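Local coordinates for protein geranylgeranyl pyrophosphate synthase (Corynebacterium glutamicum, PDB 3LK5) that probably catalyses the condensation of isopentenyl diphosphate with an allylic diphosphate, a magnesium-dependent step of isoprenoid biosynthesis, at residues L255-D258 against L259-V262; E332-Q335 against R336-Q339. All coordinates share one frame; numbering follows the deposited sequence.

Contact 1: L255-D258 against L259-V262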
loop_
_atom_site.group_PDB
_atom_site.type_symbol
_atom_site.label_atom_id
_atom_site.label_comp_id
_atom_site.label_asym_id
_atom_site.label_seq_id
_atom_site.Cartn_x
_atom_site.Cartn_y
_atom_site.Cartn_z
ATOM N N LEU A 255 -10.877 22.873 -6.850
ATOM C CA LEU A 255 -10.697 24.296 -7.332
ATOM C C LEU A 255 -10.733 25.292 -6.183
ATOM O O LEU A 255 -9.909 26.214 -6.135
ATOM C CB LEU A 255 -11.717 24.662 -8.385
ATOM C CG LEU A 255 -11.665 23.863 -9.710
ATOM C CD1 LEU A 255 -12.847 24.319 -10.582
ATOM C CD2 LEU A 255 -10.324 24.054 -10.450
ATOM N N ARG A 256 -11.672 25.103 -5.251
ATOM C CA ARG A 256 -11.729 25.964 -4.052
ATOM C C ARG A 256 -10.443 25.826 -3.244
ATOM O O ARG A 256 -9.898 26.825 -2.738
ATOM C CB ARG A 256 -12.945 25.631 -3.155
ATOM C CG ARG A 256 -13.004 26.439 -1.824
ATOM C CD ARG A 256 -12.993 27.995 -2.072
ATOM N NE ARG A 256 -14.208 28.379 -2.784
ATOM C CZ ARG A 256 -14.360 29.467 -3.547
ATOM N NH1 ARG A 256 -13.348 30.317 -3.727
ATOM N NH2 ARG A 256 -15.537 29.679 -4.141
ATOM N N ASP A 257 -9.985 24.584 -3.085
ATOM C CA ASP A 257 -8.754 24.319 -2.345
ATOM C C ASP A 257 -7.517 24.988 -3.013
ATOM O O ASP A 257 -6.631 25.506 -2.311
ATOM C CB ASP A 257 -8.549 22.791 -2.184
ATOM C CG ASP A 257 -9.256 22.225 -0.938
ATOM O OD1 ASP A 257 -10.017 22.956 -0.249
ATOM O OD2 ASP A 257 -9.058 21.023 -0.634
ATOM N N ASP A 258 -7.488 24.983 -4.353
ATOM C CA ASP A 258 -6.435 25.681 -5.091
ATOM C C ASP A 258 -6.490 27.197 -4.813
ATOM O O ASP A 258 -5.457 27.800 -4.575
ATOM C CB ASP A 258 -6.554 25.472 -6.586
ATOM C CG ASP A 258 -6.427 24.014 -7.014
ATOM O OD1 ASP A 258 -5.867 23.166 -6.276
ATOM O OD2 ASP A 258 -6.882 23.735 -8.124
ATOM N N LEU A 259 -7.685 27.794 -4.802
ATOM C CA LEU A 259 -7.778 29.236 -4.532
ATOM C C LEU A 259 -7.329 29.535 -3.112
ATOM O O LEU A 259 -6.542 30.473 -2.890
ATOM C CB LEU A 259 -9.182 29.781 -4.808
ATOM C CG LEU A 259 -9.679 29.699 -6.254
ATOM C CD1 LEU A 259 -11.077 30.297 -6.391
ATOM C CD2 LEU A 259 -8.704 30.443 -7.239
ATOM N N LEU A 260 -7.761 28.702 -2.152
ATOM C CA LEU A 260 -7.314 28.875 -0.764
ATOM C C LEU A 260 -5.802 28.714 -0.606
ATOM O O LEU A 260 -5.202 29.400 0.215
ATOM C CB LEU A 260 -8.034 27.917 0.216
ATOM C CG LEU A 260 -9.517 28.206 0.485
ATOM C CD1 LEU A 260 -10.134 26.987 1.222
ATOM C CD2 LEU A 260 -9.775 29.551 1.247
ATOM N N GLY A 261 -5.192 27.818 -1.379
ATOM C CA GLY A 261 -3.736 27.565 -1.275
ATOM C C GLY A 261 -2.896 28.746 -1.769
ATOM O O GLY A 261 -1.690 28.823 -1.510
ATOM N N VAL A 262 -3.544 29.685 -2.454
ATOM C CA VAL A 262 -2.861 30.900 -2.902
ATOM C C VAL A 262 -3.389 32.123 -2.127
ATOM O O VAL A 262 -2.611 32.942 -1.589
ATOM C CB VAL A 262 -3.040 31.038 -4.434
ATOM C CG1 VAL A 262 -2.569 32.409 -4.930
ATOM C CG2 VAL A 262 -2.252 29.931 -5.121
#
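R256 reaches forward along the helix to L259, three residues on. Its CG stands trans to the backbone N (chi1 176°). Two bends follow, at chi2 57° and chi3 65°, and they curl the chain around. R256 NH1 thereby comes to 3.5 Å from L259 CD1. The methyl approaches the guanidinium obliquely. NH1 also forms a salt bridge with the modelled conformer of E334, one of two, and NE bonds the carbonyl of T369, so the group is held from outside this turn.

L259 takes the usual leucine shape on a helix, with CG beside its backbone N. This sets L259 CG 3.5 Å from L255 O, the same oxygen that accepts L259 N at 3.0 Å. L260 does likewise one residue later, with L260 CG 3.5 Å from R256 O. The bond from L260 N to R256 O is 2.9 Å long and fairly straight.

Both segments belong to helix 236-263 of the all-helical polyprenyl synthase fold. D257 and D258 match the second aspartate-rich motif of this family, with G261 in the position where many relatives have a third aspartate. The D258 side chain lies about 8 Å from that of D194, a magnesium ligand, though no metal is bound to this chain here.

D258 CG also sits beside its own backbone N. D258 OD1 accepts a hydrogen bond from the side-chain NE2 of Q254, four residues back, which would limit rotation of the carboxylate. G261 N still donates to D257 O at 2.9 Å. The bond from V262 N to D258 O is weak, at 3.4 Å, close to where the helix ends.

Contact 2: E332-Q335 against R336-Q339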
loop_
_atom_site.group_PDB
_atom_site.type_symbol
_atom_site.label_atom_id
_atom_site.label_comp_id
_atom_site.label_asym_id
_atom_site.label_seq_id
_atom_site.Cartn_x
_atom_site.Cartn_y
_atom_site.Cartn_z
ATOM N N GLU A 332 -12.043 33.396 -13.376
ATOM C CA GLU A 332 -12.396 32.273 -14.227
ATOM C C GLU A 332 -12.550 30.968 -13.396
ATOM O O GLU A 332 -13.467 30.181 -13.607
ATOM C CB GLU A 332 -11.323 32.087 -15.325
ATOM C CG GLU A 332 -11.701 31.059 -16.372
ATOM C CD GLU A 332 -10.758 31.057 -17.616
ATOM O OE1 GLU A 332 -9.798 31.881 -17.697
ATOM O OE2 GLU A 332 -10.999 30.211 -18.513
ATOM N N VAL A 333 -11.665 30.765 -12.441
ATOM C CA VAL A 333 -11.829 29.595 -11.548
ATOM C C VAL A 333 -13.100 29.684 -10.687
ATOM O O VAL A 333 -13.842 28.689 -10.556
ATOM C CB VAL A 333 -10.539 29.369 -10.703
ATOM C CG1 VAL A 333 -10.771 28.234 -9.618
ATOM C CG2 VAL A 333 -9.332 29.021 -11.688
ATOM N N GLU A 334 -13.375 30.869 -10.137
ATOM C CA GLU A 334 -14.589 31.088 -9.342
ATOM C C GLU A 334 -15.853 30.797 -10.168
ATOM O O GLU A 334 -16.791 30.183 -9.658
ATOM C CB GLU A 334 -14.612 32.498 -8.709
ATOM C CG GLU A 334 -13.537 32.731 -7.611
ATOM C CD GLU A 334 -13.997 32.349 -6.198
ATOM O OE1 GLU A 334 -15.101 31.761 -6.079
ATOM O OE2 GLU A 334 -13.271 32.647 -5.200
ATOM N N GLN A 335 -15.874 31.217 -11.438
ATOM C CA GLN A 335 -16.999 30.889 -12.327
ATOM C C GLN A 335 -17.177 29.381 -12.514
ATOM O O GLN A 335 -18.302 28.873 -12.519
ATOM C CB GLN A 335 -16.869 31.612 -13.694
ATOM C CG GLN A 335 -17.163 33.145 -13.602
ATOM C CD GLN A 335 -16.508 34.012 -14.731
ATOM O OE1 GLN A 335 -16.438 35.259 -14.608
ATOM N NE2 GLN A 335 -16.018 33.358 -15.801
ATOM N N ARG A 336 -16.075 28.667 -12.700
ATOM C CA ARG A 336 -16.140 27.198 -12.831
ATOM C C ARG A 336 -16.708 26.564 -11.555
ATOM O O ARG A 336 -17.537 25.653 -11.632
ATOM C CB ARG A 336 -14.747 26.624 -13.057
ATOM C CG ARG A 336 -14.204 26.839 -14.444
ATOM C CD ARG A 336 -12.961 25.999 -14.581
ATOM N NE ARG A 336 -12.240 26.234 -15.819
ATOM C CZ ARG A 336 -11.466 25.310 -16.384
ATOM N NH1 ARG A 336 -11.320 24.097 -15.818
ATOM N NH2 ARG A 336 -10.826 25.604 -17.507
ATOM N N ILE A 337 -16.282 27.067 -10.394
ATOM C CA ILE A 337 -16.757 26.536 -9.089
ATOM C C ILE A 337 -18.272 26.732 -9.007
ATOM O O ILE A 337 -19.039 25.819 -8.645
ATOM C CB ILE A 337 -16.000 27.218 -7.905
ATOM C CG1 ILE A 337 -14.512 26.802 -7.884
ATOM C CG2 ILE A 337 -16.666 26.926 -6.521
ATOM C CD1 ILE A 337 -13.679 27.637 -6.917
ATOM N N SER A 338 -18.726 27.933 -9.377
ATOM C CA SER A 338 -20.154 28.249 -9.338
ATOM C C SER A 338 -20.966 27.309 -10.221
ATOM O O SER A 338 -22.007 26.774 -9.790
ATOM C CB SER A 338 -20.365 29.718 -9.760
ATOM O OG SER A 338 -19.966 30.554 -8.697
ATOM N N GLN A 339 -20.503 27.126 -11.458
ATOM C CA GLN A 339 -21.161 26.292 -12.460
ATOM C C GLN A 339 -21.261 24.842 -11.965
ATOM O O GLN A 339 -22.323 24.193 -12.056
ATOM C CB GLN A 339 -20.312 26.258 -13.740
ATOM C CG GLN A 339 -20.389 27.429 -14.688
ATOM C CD GLN A 339 -19.589 27.142 -15.970
ATOM O OE1 GLN A 339 -18.353 27.285 -16.009
ATOM N NE2 GLN A 339 -20.294 26.723 -17.018
HETATM O O HOH W 1 -17.624 30.791 -7.085
#
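R336 opens the second turn, and its N donates to E332 O at 3.1 Å. Its CG lies beside the backbone N (chi1 -75°) and the chain runs extended from there to NE. The guanidinium is thus carried well away from the helix axis, where NH1 forms a salt bridge with D209. R336 NH2 and E332 OE2 stay 4.7 Å apart. They are opposite charges near each other but not in contact. E332 has its own salt bridge, to R292.

I337 comes next. Its N bonds V333 O at 2.9 Å. Its CD1 meets V333 CG1 at 4.0 Å, with the two side chains set at a slant to each other. This is an i to i+4 apolar pair on the buried face, where L259 and L255 of helix 236-263 and L288 of helix 284-296 pack.

At S338 the backbone N bonds E334 O at 3.0 Å. A water sits beside this turn. It donates to E334 O at 2.8 Å and to E334 OE1, and it accepts from S338 OG. Both side chains were modelled in two conformers, so the links to OE1 and OG apply to one of them and are tentative.

Q339 completes the turn, with its N 3.0 Å from Q335 O. Its CG packs on that same oxygen, on the exposed side.

The chemistry divides this amphipathic turn by face: apolar branches point into the fold, while the charged ends of E332 and R336 pair with other helices, which would partly offset their charges.

How the contacts relate
Following the chain from the N terminus, contact 1 comes first, near the end of helix 236-263. Contact 2 lies much later, on helix 329-347. Each is one unbroken piece of helix, so neither closes a loop. They stand in series and neither nest nor cross. About 70 residues separate them, including helix 284-296, which touches both. Despite this gap the centres of contact 1 and contact 2 are about 12 Å apart. The two helices pack directly: L255 CB lies 3.6 Å from I337 CG1, and I337 CD1 is 3.6 Å from R256 N. Contact 1 lies near the magnesium-binding aspartates; contact 2 lies away from them, further from the chain centre.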